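PDB 5JVV: beta-1,3-glucosyltransferase from Paecilomyces sp. J18, which is a fungal glucosyltransferase that probably belongs to the curved beta-sandwich proteins of glycoside hydrolase family 16. Local coordinates for residues Q128-I141 with N154-Q168. Numbering follows the deposited sequence.
Sequences QNTMVLHTKGNCEI and NQCSLDAGPAGCVVQ
The carbonyl O of C156 accepts a hydrogen bond from T135 N (3.0 Å), which approaches from well above the carbonyl plane (59° out of it), and a second from a water. That water also meets ND1 of H134 in the ring plane (2.8 Å) and donates to G161 O, tying the imidazole to the loop 157-164. With CG anti to its own carbonyl carbon (chi1 -60°), H134 is directed at this loop, its CE1 coming 3.2 Å from P162 O, close to the ring plane. T135 O in turn accepts from L158 N, while OG1 of T135 donates to G137 O (2.9 Å) and lies against CB of C156. Farther along the two segments, C156 N points almost straight at C139 O (2.9 Å), and I141 N bonds to N154 O.

Strands 130-134 and 165-168 run antiparallel, joined by paired backbone bonds between M131 and V167 and between L133 and C165. On one face V132 and V166 lie side by side. On the other, the C156-C165 disulfide sits beside L133, whose CB is 3.6 Å from C165 SG. I141 closes over this face as its CD1 touches C165 CB (3.8 Å) and V167 CG2, and F226 of strand 224-226 adds to the same apolar layer. C139 forms a second disulfide, with C230. Strand 116-121 flanks 130-134 on its other edge: a disulfide-braced antiparallel sheet edge in which the intervening strand 150-153 lies outside 165-168, consistent with the curved sheets of a beta-jelly-roll sandwich.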
loop_
_atom_site.group_PDB
_atom_site.type_symbol
_atom_site.label_atom_id
_atom_site.label_comp_id
_atom_site.label_asym_id
_atom_site.label_seq_id
_atom_site.Cartn_x
_atom_site.Cartn_y
_atom_site.Cartn_z
ATOM N N GLN A 128 8.489 -9.592 -0.887
ATOM C CA GLN A 128 8.902 -8.564 -1.844
ATOM C C GLN A 128 7.668 -7.802 -2.307
ATOM O O GLN A 128 6.612 -8.397 -2.492
ATOM C CB GLN A 128 9.644 -9.198 -3.033
ATOM C CG GLN A 128 10.975 -9.855 -2.648
ATOM C CD GLN A 128 11.636 -10.620 -3.788
ATOM O OE1 GLN A 128 12.022 -11.780 -3.626
ATOM N NE2 GLN A 128 11.791 -9.970 -4.936
ATOM N N ASN A 129 7.791 -6.491 -2.495
ATOM C CA ASN A 129 6.633 -5.677 -2.872
ATOM C C ASN A 129 6.070 -6.049 -4.233
ATOM O O ASN A 129 6.806 -6.484 -5.117
ATOM C CB ASN A 129 7.016 -4.195 -2.881
ATOM C CG ASN A 129 5.812 -3.271 -3.036
ATOM O OD1 ASN A 129 4.702 -3.592 -2.591
ATOM N ND2 ASN A 129 6.025 -2.121 -3.664
ATOM N N THR A 130 4.759 -5.898 -4.386
ATOM C CA THR A 130 4.167 -5.983 -5.718
ATOM C C THR A 130 3.496 -4.671 -6.057
ATOM O O THR A 130 2.542 -4.233 -5.424
ATOM C CB THR A 130 3.194 -7.173 -5.920
ATOM O OG1 THR A 130 2.202 -7.179 -4.888
ATOM C CG2 THR A 130 3.950 -8.489 -5.906
ATOM N N MET A 131 4.054 -4.017 -7.069
ATOM C CA MET A 131 3.504 -2.769 -7.585
ATOM C C MET A 131 2.553 -3.145 -8.703
ATOM O O MET A 131 2.898 -3.963 -9.558
ATOM C CB MET A 131 4.627 -1.886 -8.139
ATOM C CG MET A 131 5.622 -1.436 -7.057
ATOM S SD MET A 131 7.175 -0.842 -7.740
ATOM C CE MET A 131 7.915 -2.413 -8.199
ATOM N N VAL A 132 1.353 -2.570 -8.700
ATOM C CA VAL A 132 0.338 -2.942 -9.689
ATOM C C VAL A 132 -0.373 -1.701 -10.210
ATOM O O VAL A 132 -0.731 -0.820 -9.426
ATOM C CB VAL A 132 -0.753 -3.856 -9.072
ATOM C CG1 VAL A 132 -1.668 -4.418 -10.166
ATOM C CG2 VAL A 132 -0.142 -4.994 -8.272
ATOM N N LEU A 133 -0.577 -1.623 -11.525
ATOM C CA LEU A 133 -1.532 -0.659 -12.063
ATOM C C LEU A 133 -2.693 -1.407 -12.700
ATOM O O LEU A 133 -2.510 -2.493 -13.256
ATOM C CB LEU A 133 -0.886 0.253 -13.109
ATOM C CG LEU A 133 -0.363 1.612 -12.635
ATOM C CD1 LEU A 133 0.686 1.480 -11.534
ATOM C CD2 LEU A 133 0.197 2.413 -13.811
ATOM N N HIS A 134 -3.885 -0.828 -12.596
ATOM C CA HIS A 134 -5.038 -1.277 -13.363
ATOM C C HIS A 134 -5.531 -0.053 -14.102
ATOM O O HIS A 134 -5.731 0.996 -13.487
ATOM C CB HIS A 134 -6.153 -1.789 -12.440
ATOM C CG HIS A 134 -5.755 -2.953 -11.585
ATOM N ND1 HIS A 134 -5.822 -4.257 -12.024
ATOM C CD2 HIS A 134 -5.307 -3.008 -10.309
ATOM C CE1 HIS A 134 -5.426 -5.065 -11.057
ATOM N NE2 HIS A 134 -5.107 -4.333 -10.007
ATOM N N THR A 135 -5.718 -0.171 -15.413
ATOM C CA THR A 135 -6.135 0.971 -16.222
ATOM C C THR A 135 -7.426 0.664 -16.964
ATOM O O THR A 135 -7.723 -0.501 -17.227
ATOM C CB THR A 135 -5.059 1.361 -17.264
ATOM O OG1 THR A 135 -4.790 0.247 -18.132
ATOM C CG2 THR A 135 -3.760 1.787 -16.588
ATOM N N LYS A 136 -8.180 1.703 -17.326
ATOM C CA LYS A 136 -9.355 1.498 -18.194
ATOM C C LYS A 136 -8.934 1.190 -19.630
ATOM O O LYS A 136 -9.499 0.299 -20.277
ATOM C CB LYS A 136 -10.280 2.724 -18.178
ATOM C CG LYS A 136 -10.980 2.992 -16.849
ATOM C CD LYS A 136 -11.571 4.414 -16.789
ATOM C CE LYS A 136 -12.954 4.488 -17.417
ATOM N NZ LYS A 136 -13.556 5.860 -17.393
ATOM N N GLY A 137 -7.941 1.921 -20.131
ATOM C CA GLY A 137 -7.507 1.768 -21.510
ATOM C C GLY A 137 -6.515 0.645 -21.736
ATOM O O GLY A 137 -5.930 0.120 -20.792
ATOM N N ASN A 138 -6.328 0.275 -23.001
ATOM C CA ASN A 138 -5.296 -0.686 -23.378
ATOM C C ASN A 138 -3.912 -0.105 -23.125
ATOM O O ASN A 138 -3.518 0.884 -23.747
ATOM C CB ASN A 138 -5.409 -1.039 -24.866
ATOM C CG ASN A 138 -6.793 -1.523 -25.254
ATOM O OD1 ASN A 138 -7.344 -1.104 -26.275
ATOM N ND2 ASN A 138 -7.367 -2.402 -24.440
ATOM N N CYS A 139 -3.182 -0.723 -22.199
ATOM C CA CYS A 139 -1.866 -0.242 -21.799
ATOM C C CYS A 139 -0.972 -1.439 -21.547
ATOM O O CYS A 139 -1.246 -2.231 -20.639
ATOM C CB CYS A 139 -1.970 0.557 -20.490
ATOM S SG CYS A 139 -2.864 2.118 -20.574
ATOM N N GLU A 140 0.082 -1.574 -22.339
ATOM C CA GLU A 140 1.109 -2.587 -22.109
ATOM C C GLU A 140 2.374 -1.885 -21.639
ATOM O O GLU A 140 2.868 -0.976 -22.314
ATOM C CB GLU A 140 1.408 -3.358 -23.404
ATOM C CG GLU A 140 2.513 -4.415 -23.260
ATOM C CD GLU A 140 3.069 -4.922 -24.590
ATOM O OE1 GLU A 140 4.095 -5.647 -24.562
ATOM O OE2 GLU A 140 2.506 -4.599 -25.666
ATOM N N ILE A 141 2.911 -2.287 -20.490
ATOM C CA ILE A 141 4.168 -1.703 -20.021
ATOM C C ILE A 141 5.342 -2.422 -20.687
ATOM O O ILE A 141 5.344 -3.654 -20.819
ATOM C CB ILE A 141 4.298 -1.701 -18.477
ATOM C CG1 ILE A 141 4.112 -3.104 -17.885
ATOM C CG2 ILE A 141 3.261 -0.776 -17.860
ATOM C CD1 ILE A 141 4.439 -3.142 -16.380
ATOM N N ASN A 154 2.305 -7.818 -17.978
ATOM C CA ASN A 154 2.499 -6.555 -18.691
ATOM C C ASN A 154 1.266 -5.814 -19.219
ATOM O O ASN A 154 1.403 -4.724 -19.753
ATOM C CB ASN A 154 3.546 -6.696 -19.805
ATOM C CG ASN A 154 3.111 -7.637 -20.907
ATOM O OD1 ASN A 154 1.966 -8.084 -20.949
ATOM N ND2 ASN A 154 4.033 -7.951 -21.805
ATOM N N GLN A 155 0.073 -6.384 -19.082
ATOM C CA GLN A 155 -1.141 -5.696 -19.537
ATOM C C GLN A 155 -1.913 -5.099 -18.367
ATOM O O GLN A 155 -2.378 -5.827 -17.491
ATOM C CB GLN A 155 -2.047 -6.650 -20.325
ATOM C CG GLN A 155 -1.402 -7.211 -21.588
ATOM C CD GLN A 155 -1.324 -6.199 -22.723
ATOM O OE1 GLN A 155 -1.965 -5.147 -22.687
ATOM N NE2 GLN A 155 -0.558 -6.535 -23.754
ATOM N N CYS A 156 -2.058 -3.776 -18.362
ATOM C CA CYS A 156 -2.708 -3.077 -17.254
ATOM C C CYS A 156 -4.230 -3.065 -17.293
ATOM O O CYS A 156 -4.863 -2.896 -16.258
ATOM C CB CYS A 156 -2.228 -1.625 -17.175
ATOM S SG CYS A 156 -0.452 -1.370 -17.176
ATOM N N SER A 157 -4.829 -3.226 -18.471
ATOM C CA SER A 157 -6.257 -2.934 -18.603
ATOM C C SER A 157 -7.170 -3.923 -17.899
ATOM O O SER A 157 -6.872 -5.111 -17.818
ATOM C CB SER A 157 -6.674 -2.793 -20.065
ATOM O OG SER A 157 -6.616 -4.034 -20.723
ATOM N N LEU A 158 -8.272 -3.399 -17.375
ATOM C CA LEU A 158 -9.275 -4.217 -16.710
ATOM C C LEU A 158 -9.857 -5.186 -17.715
ATOM O O LEU A 158 -10.157 -6.340 -17.387
ATOM C CB LEU A 158 -10.378 -3.326 -16.147
ATOM C CG LEU A 158 -9.984 -2.413 -14.987
ATOM C CD1 LEU A 158 -11.133 -1.479 -14.661
ATOM C CD2 LEU A 158 -9.625 -3.247 -13.774
ATOM N N ASP A 159 -9.991 -4.695 -18.947
ATOM C CA ASP A 159 -10.588 -5.438 -20.052
ATOM C C ASP A 159 -9.724 -6.635 -20.437
ATOM O O ASP A 159 -10.236 -7.673 -20.857
ATOM C CB ASP A 159 -10.761 -4.501 -21.256
ATOM C CG ASP A 159 -11.774 -5.010 -22.260
ATOM O OD1 ASP A 159 -11.593 -4.753 -23.472
ATOM O OD2 ASP A 159 -12.755 -5.657 -21.836
ATOM N N ALA A 160 -8.408 -6.488 -20.290
ATOM C CA ALA A 160 -7.474 -7.548 -20.660
ATOM C C ALA A 160 -7.410 -8.657 -19.622
ATOM O O ALA A 160 -7.041 -9.789 -19.938
ATOM C CB ALA A 160 -6.084 -6.984 -20.901
ATOM N N GLY A 161 -7.751 -8.327 -18.380
ATOM C CA GLY A 161 -7.726 -9.302 -17.306
ATOM C C GLY A 161 -7.695 -8.659 -15.935
ATOM O O GLY A 161 -7.482 -7.447 -15.817
ATOM N N PRO A 162 -7.895 -9.467 -14.884
ATOM C CA PRO A 162 -7.991 -8.955 -13.513
ATOM C C PRO A 162 -6.642 -8.682 -12.837
ATOM O O PRO A 162 -6.603 -7.956 -11.847
ATOM C CB PRO A 162 -8.723 -10.082 -12.776
ATOM C CG PRO A 162 -8.317 -11.317 -13.504
ATOM C CD PRO A 162 -8.177 -10.915 -14.956
ATOM N N ALA A 163 -5.562 -9.252 -13.362
ATOM C CA ALA A 163 -4.254 -9.126 -12.726
ATOM C C ALA A 163 -3.712 -7.701 -12.774
ATOM O O ALA A 163 -3.036 -7.259 -11.844
ATOM C CB ALA A 163 -3.260 -10.088 -13.356
ATOM N N GLY A 164 -4.005 -6.988 -13.859
ATOM C CA GLY A 164 -3.388 -5.691 -14.084
ATOM C C GLY A 164 -1.934 -5.889 -14.466
ATOM O O GLY A 164 -1.500 -7.021 -14.685
ATOM N N CYS A 165 -1.174 -4.800 -14.584
ATOM C CA CYS A 165 0.248 -4.919 -14.866
ATOM C C CYS A 165 1.034 -4.860 -13.565
ATOM O O CYS A 165 0.900 -3.918 -12.778
ATOM C CB CYS A 165 0.723 -3.860 -15.871
ATOM S SG CYS A 165 0.277 -2.164 -15.448
ATOM N N VAL A 166 1.838 -5.891 -13.343
ATOM C CA VAL A 166 2.444 -6.142 -12.046
ATOM C C VAL A 166 3.953 -6.165 -12.182
ATOM O O VAL A 166 4.488 -6.831 -13.071
ATOM C CB VAL A 166 1.992 -7.511 -11.509
ATOM C CG1 VAL A 166 2.709 -7.836 -10.212
ATOM C CG2 VAL A 166 0.469 -7.547 -11.340
ATOM N N VAL A 167 4.638 -5.430 -11.307
ATOM C CA VAL A 167 6.094 -5.475 -11.226
ATOM C C VAL A 167 6.490 -5.877 -9.804
ATOM O O VAL A 167 6.073 -5.245 -8.818
ATOM C CB VAL A 167 6.739 -4.111 -11.582
ATOM C CG1 VAL A 167 8.270 -4.179 -11.487
ATOM C CG2 VAL A 167 6.319 -3.668 -12.975
ATOM N N GLN A 168 7.272 -6.946 -9.691
ATOM C CA GLN A 168 7.753 -7.396 -8.386
ATOM C C GLN A 168 8.970 -6.587 -7.953
ATOM O O GLN A 168 9.935 -6.441 -8.708
ATOM C CB GLN A 168 8.111 -8.887 -8.439
ATOM C CG GLN A 168 8.787 -9.391 -7.162
ATOM C CD GLN A 168 9.149 -10.865 -7.216
ATOM O OE1 GLN A 168 10.033 -11.273 -7.972
ATOM N NE2 GLN A 168 8.471 -11.671 -6.403
HETATM O O HOH W 1 6.663 -10.719 -4.316
HETATM O O HOH W 2 -6.573 -4.822 -14.696
HETATM O O HOH W 3 -10.470 -1.933 -19.546
HETATM O O HOH W 4 -3.887 -3.654 -21.236
HETATM O O HOH W 5 -0.235 -4.780 -26.206
HETATM O O HOH W 6 5.993 -5.902 -22.999
#